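Local coordinates for protein transcription initiation factor TFIID subunit 6 (Drosophila melanogaster, PDB 1TAF) that serves as a subunit of the general transcription factor TFIID, which mediates promoter responses to activators and repressors, and heterodimerises through its histone-fold domain, at residues Ser8-Ser11 against Met12-Ile15; Leu32-Asp35 against Val36-Leu40; Gln57-Ser60 against Val61-Asp65. One frame throughout, in Å; residues are numbered along the deposited sequence.

How the contacts relate
The three contacts follow one another along a small all-helical chain, each in or at the start of one of its three helices: contact 1 opens helix 9-18, contact 2 lies within the long helix 26-53, and contact 3 leads from a loop into helix 61-69. This short-long-short order is that of the histone fold. Contacts 1 and 2 have centres 12 Å apart and touch, M12 and S8 packing on A33. Contact 3 lies about 20 Å from contact 2 and 27 Å from contact 1, centre to centre, on the opposite side of the chain's centre from contact 1. All three also meet a chain of another protein, as expected for a heterodimerising subunit.

Contact 1. Residues Ser8-Ser11 against Met12-Ile15; sequences SAES and MKVI
At the start of helix 9-18 the bonds from M12 N to A9 O and from both K13 N and V14 N to E10 O are weak, and a sound one follows from I15 N to S11 O (3.2 Å, 162° at the hydrogen). The side chain of M12 folds back toward the backbone of A9 and S11: CG is 3.6 Å from A9 O, and the bends at chi2 and chi3 bring CE to 4.1 Å from S11 CB. Its sulfur end lies against L32 and A33 of helix 26-53, so the residue joins the first short helix of the histone fold to the long central one. On another side, E10 and K13 cross at about a right angle, carboxylate oxygen OE1 of E10 lying 4.1 Å from K13 CG. Their charged ends stay 6.0 Å apart (E10 OE1 to K13 NZ), for the lysine chain runs on to a salt bridge with D26 and a hydrogen bond to L24 O. Just before the helix, S8 OG donates to S11 OG at 2.8 Å. S11 OG, held beside its own backbone N (chi1 -57°), also bonds an acidic side chain of another protein's chain. I15 lays CG1 3.3 Å from S11 O, alongside the carbonyl oxygen that its own amide uses.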
ATOM      1  N   SER B   8     -11.577  21.226   7.278  1.00 12.69           N
ATOM      2  CA  SER B   8     -12.498  20.980   8.386  1.00 13.62           C
ATOM      3  C   SER B   8     -12.807  19.503   8.581  1.00 12.32           C
ATOM      4  O   SER B   8     -12.768  18.712   7.629  1.00 12.33           O
ATOM      5  CB  SER B   8     -13.820  21.723   8.158  1.00 12.55           C
ATOM      6  OG  SER B   8     -14.484  21.214   7.010  1.00 15.20           O
ATOM      7  N   ALA B   9     -13.140  19.145   9.815  1.00 10.76           N
ATOM      8  CA  ALA B   9     -13.512  17.782  10.148  1.00  8.99           C
ATOM      9  C   ALA B   9     -14.819  17.446   9.426  1.00 11.28           C
ATOM     10  O   ALA B   9     -15.079  16.287   9.100  1.00  9.94           O
ATOM     11  CB  ALA B   9     -13.700  17.662  11.624  1.00 10.51           C
ATOM     12  N   GLU B  10     -15.626  18.472   9.150  1.00 12.16           N
ATOM     13  CA  GLU B  10     -16.901  18.294   8.451  1.00 14.98           C
ATOM     14  C   GLU B  10     -16.709  17.763   7.023  1.00 15.56           C
ATOM     15  O   GLU B  10     -17.463  16.903   6.555  1.00 16.10           O
ATOM     16  CB  GLU B  10     -17.674  19.610   8.440  1.00 18.98           C
ATOM     17  CG  GLU B  10     -19.049  19.510   7.832  1.00 24.83           C
ATOM     18  CD  GLU B  10     -19.920  18.463   8.509  1.00 32.33           C
ATOM     19  OE1 GLU B  10     -19.801  18.289   9.750  1.00 34.92           O
ATOM     20  OE2 GLU B  10     -20.721  17.812   7.793  1.00 34.65           O
ATOM     21  N   SER B  11     -15.661  18.236   6.355  1.00 13.36           N
ATOM     22  CA  SER B  11     -15.343  17.799   5.003  1.00 12.30           C
ATOM     23  C   SER B  11     -15.009  16.309   4.948  1.00 11.09           C
ATOM     24  O   SER B  11     -15.215  15.664   3.927  1.00 12.24           O
ATOM     25  CB  SER B  11     -14.160  18.600   4.455  1.00 14.12           C
ATOM     26  OG  SER B  11     -14.434  19.987   4.485  1.00 15.81           O
ATOM     27  N   MET B  12     -14.478  15.766   6.040  1.00 10.97           N
ATOM     28  CA  MET B  12     -14.121  14.346   6.110  1.00 12.21           C
ATOM     29  C   MET B  12     -15.389  13.505   6.103  1.00 13.61           C
ATOM     30  O   MET B  12     -15.409  12.391   5.586  1.00 12.85           O
ATOM     31  CB  MET B  12     -13.332  14.046   7.392  1.00 10.54           C
ATOM     32  CG  MET B  12     -12.083  14.889   7.593  1.00  9.64           C
ATOM     33  SD  MET B  12     -10.829  14.621   6.343  1.00 11.78           S
ATOM     34  CE  MET B  12     -11.153  15.963   5.211  1.00  9.83           C
ATOM     35  N   LYS B  13     -16.434  14.047   6.716  1.00 15.27           N
ATOM     36  CA  LYS B  13     -17.726  13.379   6.803  1.00 17.93           C
ATOM     37  C   LYS B  13     -18.366  13.248   5.411  1.00 16.82           C
ATOM     38  O   LYS B  13     -18.919  12.201   5.049  1.00 15.13           O
ATOM     39  CB  LYS B  13     -18.658  14.189   7.715  1.00 21.06           C
ATOM     40  CG  LYS B  13     -18.034  14.687   9.017  1.00 24.03           C
ATOM     41  CD  LYS B  13     -18.045  13.615  10.092  1.00 26.01           C
ATOM     42  CE  LYS B  13     -18.096  14.255  11.484  1.00 29.20           C
ATOM     43  NZ  LYS B  13     -18.067  13.245  12.586  1.00 31.83           N
ATOM     44  N   VAL B  14     -18.299  14.328   4.641  1.00 15.24           N
ATOM     45  CA  VAL B  14     -18.857  14.352   3.301  1.00 13.12           C
ATOM     46  C   VAL B  14     -18.148  13.332   2.444  1.00 13.04           C
ATOM     47  O   VAL B  14     -18.783  12.612   1.691  1.00 13.38           O
ATOM     48  CB  VAL B  14     -18.698  15.740   2.666  1.00 16.28           C
ATOM     49  CG1 VAL B  14     -19.082  15.706   1.190  1.00 14.98           C
ATOM     50  CG2 VAL B  14     -19.546  16.747   3.438  1.00 17.85           C
ATOM     51  N   ILE B  15     -16.824  13.288   2.548  1.00 10.86           N
ATOM     52  CA  ILE B  15     -16.034  12.336   1.780  1.00  9.28           C
ATOM     53  C   ILE B  15     -16.404  10.895   2.171  1.00  8.07           C
ATOM     54  O   ILE B  15     -16.564  10.036   1.305  1.00  7.05           O
ATOM     55  CB  ILE B  15     -14.514  12.592   1.965  1.00  8.60           C
ATOM     56  CG1 ILE B  15     -14.126  13.916   1.303  1.00  6.80           C
ATOM     57  CG2 ILE B  15     -13.701  11.442   1.375  1.00  9.52           C
ATOM     58  CD1 ILE B  15     -12.682  14.318   1.537  1.00  5.89           C
TER

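Contact 2. Residues Leu32-Asp35 against Val36-Leu40; sequences LAED and VSIKL. With ZN (zinc ion), chain G.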
ATOM      1  N   LEU B  32      -8.260  12.933  10.946  1.00  8.44           N
ATOM      2  CA  LEU B  32      -8.083  12.880   9.500  1.00  8.65           C
ATOM      3  C   LEU B  32      -7.958  14.261   8.871  1.00  6.58           C
ATOM      4  O   LEU B  32      -7.170  14.451   7.952  1.00  5.95           O
ATOM      5  CB  LEU B  32      -9.256  12.145   8.848  1.00 11.45           C
ATOM      6  CG  LEU B  32      -9.067  10.687   8.448  1.00 16.53           C
ATOM      7  CD1 LEU B  32     -10.357  10.187   7.869  1.00 19.40           C
ATOM      8  CD2 LEU B  32      -7.953  10.561   7.426  1.00 17.30           C
ATOM      9  N   ALA B  33      -8.777  15.202   9.330  1.00  6.33           N
ATOM     10  CA  ALA B  33      -8.744  16.568   8.814  1.00  9.44           C
ATOM     11  C   ALA B  33      -7.393  17.197   9.138  1.00 10.59           C
ATOM     12  O   ALA B  33      -6.825  17.944   8.339  1.00  8.88           O
ATOM     13  CB  ALA B  33      -9.870  17.402   9.422  1.00  8.23           C
ATOM     14  N   GLU B  34      -6.875  16.871  10.315  1.00 11.37           N
ATOM     15  CA  GLU B  34      -5.599  17.396  10.732  1.00 10.93           C
ATOM     16  C   GLU B  34      -4.475  16.767   9.928  1.00 10.08           C
ATOM     17  O   GLU B  34      -3.584  17.466   9.431  1.00  8.71           O
ATOM     18  CB  GLU B  34      -5.398  17.119  12.199  1.00 16.14           C
ATOM     19  CG  GLU B  34      -4.173  17.757  12.745  1.00 24.29           C
ATOM     20  CD  GLU B  34      -4.094  17.573  14.221  1.00 29.48           C
ATOM     21  OE1 GLU B  34      -5.138  17.791  14.874  1.00 31.56           O
ATOM     22  OE2 GLU B  34      -3.009  17.190  14.713  1.00 33.41           O
ATOM     23  N   ASP B  35      -4.524  15.445   9.810  1.00  7.10           N
ATOM     24  CA  ASP B  35      -3.534  14.691   9.061  1.00  7.27           C
ATOM     25  C   ASP B  35      -3.461  15.100   7.600  1.00  7.66           C
ATOM     26  O   ASP B  35      -2.367  15.326   7.078  1.00  9.34           O
ATOM     27  CB  ASP B  35      -3.822  13.206   9.173  1.00  6.11           C
ATOM     28  CG  ASP B  35      -3.521  12.670  10.547  1.00  9.37           C
ATOM     29  OD1 ASP B  35      -2.918  13.416  11.359  1.00 12.38           O
ATOM     30  OD2 ASP B  35      -3.870  11.504  10.815  1.00 10.09           O
ATOM     31  N   VAL B  36      -4.613  15.222   6.939  1.00  7.04           N
ATOM     32  CA  VAL B  36      -4.612  15.617   5.538  1.00  7.76           C
ATOM     33  C   VAL B  36      -4.096  17.047   5.342  1.00  6.82           C
ATOM     34  O   VAL B  36      -3.449  17.344   4.337  1.00  6.57           O
ATOM     35  CB  VAL B  36      -6.004  15.432   4.861  1.00  9.46           C
ATOM     36  CG1 VAL B  36      -6.969  16.568   5.232  1.00 10.37           C
ATOM     37  CG2 VAL B  36      -5.823  15.340   3.337  1.00  9.42           C
ATOM     38  N   SER B  37      -4.358  17.915   6.315  1.00  6.37           N
ATOM     39  CA  SER B  37      -3.900  19.296   6.259  1.00  5.82           C
ATOM     40  C   SER B  37      -2.386  19.332   6.392  1.00  7.94           C
ATOM     41  O   SER B  37      -1.728  20.145   5.749  1.00  7.36           O
ATOM     42  CB  SER B  37      -4.543  20.103   7.367  1.00  4.67           C
ATOM     43  OG  SER B  37      -5.940  20.064   7.206  1.00  5.26           O
ATOM     44  N   ILE B  38      -1.838  18.441   7.218  1.00  7.48           N
ATOM     45  CA  ILE B  38      -0.391  18.354   7.400  1.00  7.75           C
ATOM     46  C   ILE B  38       0.248  17.872   6.096  1.00  8.22           C
ATOM     47  O   ILE B  38       1.311  18.360   5.701  1.00  7.91           O
ATOM     48  CB  ILE B  38      -0.020  17.389   8.549  1.00  8.54           C
ATOM     49  CG1 ILE B  38      -0.332  18.042   9.899  1.00  8.82           C
ATOM     50  CG2 ILE B  38       1.454  16.991   8.468  1.00  7.62           C
ATOM     51  CD1 ILE B  38      -0.226  17.079  11.083  1.00 10.76           C
ATOM     52  N   LYS B  39      -0.418  16.915   5.444  1.00  7.99           N
ATOM     53  CA  LYS B  39       0.030  16.350   4.170  1.00  9.37           C
ATOM     54  C   LYS B  39      -0.006  17.411   3.079  1.00  7.92           C
ATOM     55  O   LYS B  39       0.925  17.519   2.274  1.00  9.99           O
ATOM     56  CB  LYS B  39      -0.862  15.182   3.772  1.00 11.57           C
ATOM     57  CG  LYS B  39      -0.414  13.850   4.299  1.00 17.41           C
ATOM     58  CD  LYS B  39       0.580  13.231   3.326  1.00 25.82           C
ATOM     59  CE  LYS B  39       1.054  11.848   3.776  1.00 26.59           C
ATOM     60  NZ  LYS B  39       1.842  11.186   2.684  1.00 28.42           N
ATOM     61  N   LEU B  40      -1.080  18.189   3.055  1.00  5.74           N
ATOM     62  CA  LEU B  40      -1.235  19.268   2.079  1.00  7.70           C
ATOM     63  C   LEU B  40      -0.104  20.303   2.188  1.00  9.29           C
ATOM     64  O   LEU B  40       0.448  20.741   1.173  1.00  9.64           O
ATOM     65  CB  LEU B  40      -2.588  19.963   2.265  1.00  7.10           C
ATOM     66  CG  LEU B  40      -3.795  19.221   1.701  1.00  6.74           C
ATOM     67  CD1 LEU B  40      -5.074  19.879   2.204  1.00  6.96           C
ATOM     68  CD2 LEU B  40      -3.745  19.232   0.177  1.00  7.70           C
TER
HETATM   69 ZN    ZN G2001      -3.060  10.940  12.549  1.00 18.18          ZN
HETATM   70  O   HOH W   1      -3.481   8.873  12.567  1.00  3.92           O
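A33 O takes two bonds from S37, one from the hydroxyl and one from the amide of the same residue. The OG bond is the shorter, 2.6 Å to A33 O, and arrives nearly along the C=O axis (161° at the oxygen). The amide bond from S37 N to A33 O, 3.2 Å, comes instead from above the carbonyl plane. With chi1 at -60° the hydroxyl lies beside its own backbone N, which lets both groups reach back one turn to the same oxygen. S37 OG is also hydrogen-bonded to I7 N, so this buried hydroxyl links the helix to the segment that precedes helix 9-18.

V36 N to L32 O (2.9 Å), I38 N to E34 O and K39 N to D35 O continue the helical pattern. V36 turns CG1 between its own N and carbonyl carbon (chi1 78°), placing that methyl 3.4 Å from A33 O. Along a more exposed flank, I38 CD1 and E34 CG approach to 4.3 Å. D35 holds a zinc ion through OD2 at 2.0 Å, with OD1 a long second approach of 2.8 Å to the zinc; a water and E31 also bind the metal, E31 and D35 forming an i/i+4 pair on one helix face.

Both segments lie largely in the N-terminal half of helix 26-53, the long central helix of the histone fold. Helix 9-18 covers the L32-A33 side, the N-terminal loop residues M1 and L2 lie against E34 and I38, and a chain of another protein packs on L32, D35, V36 and L40.

Contact 3. Residues Gln57-Ser60 against Val61-Asp65; sequences QKLS and VRDID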
ATOM      1  N   GLN B  57       8.782  31.373 -10.134  1.00 21.18           N
ATOM      2  CA  GLN B  57       8.071  31.987  -9.012  1.00 21.89           C
ATOM      3  C   GLN B  57       6.589  31.658  -8.981  1.00 18.55           C
ATOM      4  O   GLN B  57       5.867  32.089  -8.073  1.00 16.22           O
ATOM      5  CB  GLN B  57       8.261  33.516  -8.958  1.00 28.26           C
ATOM      6  CG  GLN B  57       8.711  34.203 -10.242  1.00 33.16           C
ATOM      7  CD  GLN B  57      10.213  34.129 -10.438  1.00 34.82           C
ATOM      8  OE1 GLN B  57      10.699  34.040 -11.566  1.00 38.86           O
ATOM      9  NE2 GLN B  57      10.957  34.157  -9.340  1.00 36.90           N
ATOM     10  N   LYS B  58       6.133  30.919  -9.985  1.00 15.27           N
ATOM     11  CA  LYS B  58       4.736  30.525 -10.051  1.00 12.96           C
ATOM     12  C   LYS B  58       4.651  29.000  -9.993  1.00 13.00           C
ATOM     13  O   LYS B  58       5.236  28.294 -10.824  1.00 13.09           O
ATOM     14  CB  LYS B  58       4.086  31.055 -11.323  1.00 11.39           C
ATOM     15  CG  LYS B  58       2.610  30.752 -11.389  1.00 12.50           C
ATOM     16  CD  LYS B  58       1.970  31.413 -12.572  1.00 11.63           C
ATOM     17  CE  LYS B  58       0.497  31.473 -12.376  1.00 13.83           C
ATOM     18  NZ  LYS B  58      -0.084  32.478 -13.293  1.00 20.51           N
ATOM     19  N   LEU B  59       3.956  28.498  -8.981  1.00 10.95           N
ATOM     20  CA  LEU B  59       3.808  27.064  -8.796  1.00  8.86           C
ATOM     21  C   LEU B  59       2.995  26.446  -9.924  1.00  8.01           C
ATOM     22  O   LEU B  59       1.921  26.927 -10.262  1.00  7.35           O
ATOM     23  CB  LEU B  59       3.134  26.787  -7.461  1.00  7.97           C
ATOM     24  CG  LEU B  59       3.196  25.341  -6.980  1.00  7.07           C
ATOM     25  CD1 LEU B  59       4.615  25.014  -6.569  1.00  9.74           C
ATOM     26  CD2 LEU B  59       2.276  25.198  -5.786  1.00  9.48           C
ATOM     27  N   SER B  60       3.487  25.344 -10.475  1.00  8.89           N
ATOM     28  CA  SER B  60       2.780  24.684 -11.568  1.00  9.97           C
ATOM     29  C   SER B  60       2.265  23.311 -11.171  1.00 10.93           C
ATOM     30  O   SER B  60       2.729  22.712 -10.198  1.00 10.15           O
ATOM     31  CB  SER B  60       3.697  24.540 -12.788  1.00 10.77           C
ATOM     32  OG  SER B  60       4.739  23.629 -12.508  1.00 12.92           O
ATOM     33  N   VAL B  61       1.319  22.802 -11.953  1.00 11.69           N
ATOM     34  CA  VAL B  61       0.763  21.482 -11.706  1.00 14.87           C
ATOM     35  C   VAL B  61       1.884  20.449 -11.766  1.00 15.24           C
ATOM     36  O   VAL B  61       1.835  19.445 -11.072  1.00 14.87           O
ATOM     37  CB  VAL B  61      -0.347  21.133 -12.724  1.00 16.77           C
ATOM     38  CG1 VAL B  61      -1.501  22.132 -12.585  1.00 17.39           C
ATOM     39  CG2 VAL B  61       0.211  21.145 -14.146  1.00 19.45           C
ATOM     40  N   ARG B  62       2.912  20.743 -12.566  1.00 15.18           N
ATOM     41  CA  ARG B  62       4.082  19.878 -12.727  1.00 16.26           C
ATOM     42  C   ARG B  62       4.876  19.803 -11.413  1.00 13.44           C
ATOM     43  O   ARG B  62       5.437  18.757 -11.072  1.00 13.18           O
ATOM     44  CB  ARG B  62       4.971  20.436 -13.837  1.00 22.90           C
ATOM     45  CG  ARG B  62       5.529  19.397 -14.787  1.00 33.86           C
ATOM     46  CD  ARG B  62       4.433  18.713 -15.604  1.00 40.83           C
ATOM     47  NE  ARG B  62       3.723  19.641 -16.490  1.00 44.79           N
ATOM     48  CZ  ARG B  62       2.661  19.310 -17.225  1.00 44.37           C
ATOM     49  NH1 ARG B  62       2.188  18.071 -17.188  1.00 44.74           N
ATOM     50  NH2 ARG B  62       2.058  20.224 -17.982  1.00 41.90           N
ATOM     51  N   ASP B  63       4.956  20.927 -10.704  1.00 12.06           N
ATOM     52  CA  ASP B  63       5.645  20.982  -9.412  1.00 11.01           C
ATOM     53  C   ASP B  63       4.871  20.111  -8.404  1.00 10.62           C
ATOM     54  O   ASP B  63       5.469  19.403  -7.584  1.00 10.44           O
ATOM     55  CB  ASP B  63       5.693  22.420  -8.891  1.00  8.08           C
ATOM     56  CG  ASP B  63       6.510  23.335  -9.770  1.00  9.77           C
ATOM     57  OD1 ASP B  63       7.521  22.875 -10.315  1.00 11.91           O
ATOM     58  OD2 ASP B  63       6.166  24.525  -9.897  1.00 11.13           O
ATOM     59  N   ILE B  64       3.540  20.167  -8.485  1.00 11.21           N
ATOM     60  CA  ILE B  64       2.673  19.382  -7.605  1.00 12.23           C
ATOM     61  C   ILE B  64       2.801  17.882  -7.892  1.00 14.42           C
ATOM     62  O   ILE B  64       2.825  17.068  -6.965  1.00 14.00           O
ATOM     63  CB  ILE B  64       1.208  19.832  -7.722  1.00 11.11           C
ATOM     64  CG1 ILE B  64       1.066  21.283  -7.231  1.00  9.88           C
ATOM     65  CG2 ILE B  64       0.291  18.883  -6.935  1.00 10.86           C
ATOM     66  CD1 ILE B  64       1.252  21.465  -5.732  1.00  7.52           C
ATOM     67  N   ASP B  65       2.909  17.521  -9.169  1.00 16.84           N
ATOM     68  CA  ASP B  65       3.074  16.119  -9.562  1.00 18.90           C
ATOM     69  C   ASP B  65       4.404  15.592  -9.013  1.00 18.02           C
ATOM     70  O   ASP B  65       4.462  14.490  -8.465  1.00 17.91           O
ATOM     71  CB  ASP B  65       3.074  15.978 -11.083  1.00 20.89           C
ATOM     72  CG  ASP B  65       1.694  16.086 -11.684  1.00 24.89           C
ATOM     73  OD1 ASP B  65       0.715  15.666 -11.038  1.00 29.52           O
ATOM     74  OD2 ASP B  65       1.594  16.576 -12.823  1.00 31.07           O
TER
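S60 and D63 grip each other from both ends. S60 N donates to D63 OD2 at 2.9 Å with a nearly straight bond (164° at the hydrogen), meeting that oxygen from above the carboxylate plane. In return D63 N donates to S60 OG at 3.3 Å, a capping bond on one of the amides of the first helical turn. S60 OG stands between its own backbone N and carbonyl carbon (chi1 68°), and this rotation turns the hydroxyl over the start of the helix. The serine carbonyl takes part as well: I64 N reaches S60 O at 3.2 Å, and D63 N makes a weak bond to the same oxygen.

Beside this polar pair lies an apolar one. L59 reaches with CD1 to D63 CB (3.6 Å), while its other methyl, CD2, meets I64 CD1 at 3.9 Å, the two side chains crossing at about a right angle. L59 and I64 both rest on A47 of helix 26-53, and M51 of that helix touches L59 and D63.

Farther out, D63 OD1 forms a salt bridge with R56, which probably helps hold the carboxylate that S60 N meets. A bound zinc ion lies about 4 Å from the side chain of S60. A chain of another protein closes over the same corner: its acidic side chain accepts from V61 N, a polar side chain bonds V61 O, and L59 makes backbone hydrogen bonds to it. Reciprocal bonds between the N-cap S60 and D63 three residues on define a capping box, here starting the last short helix of the histone fold where the loop from the long central helix ends.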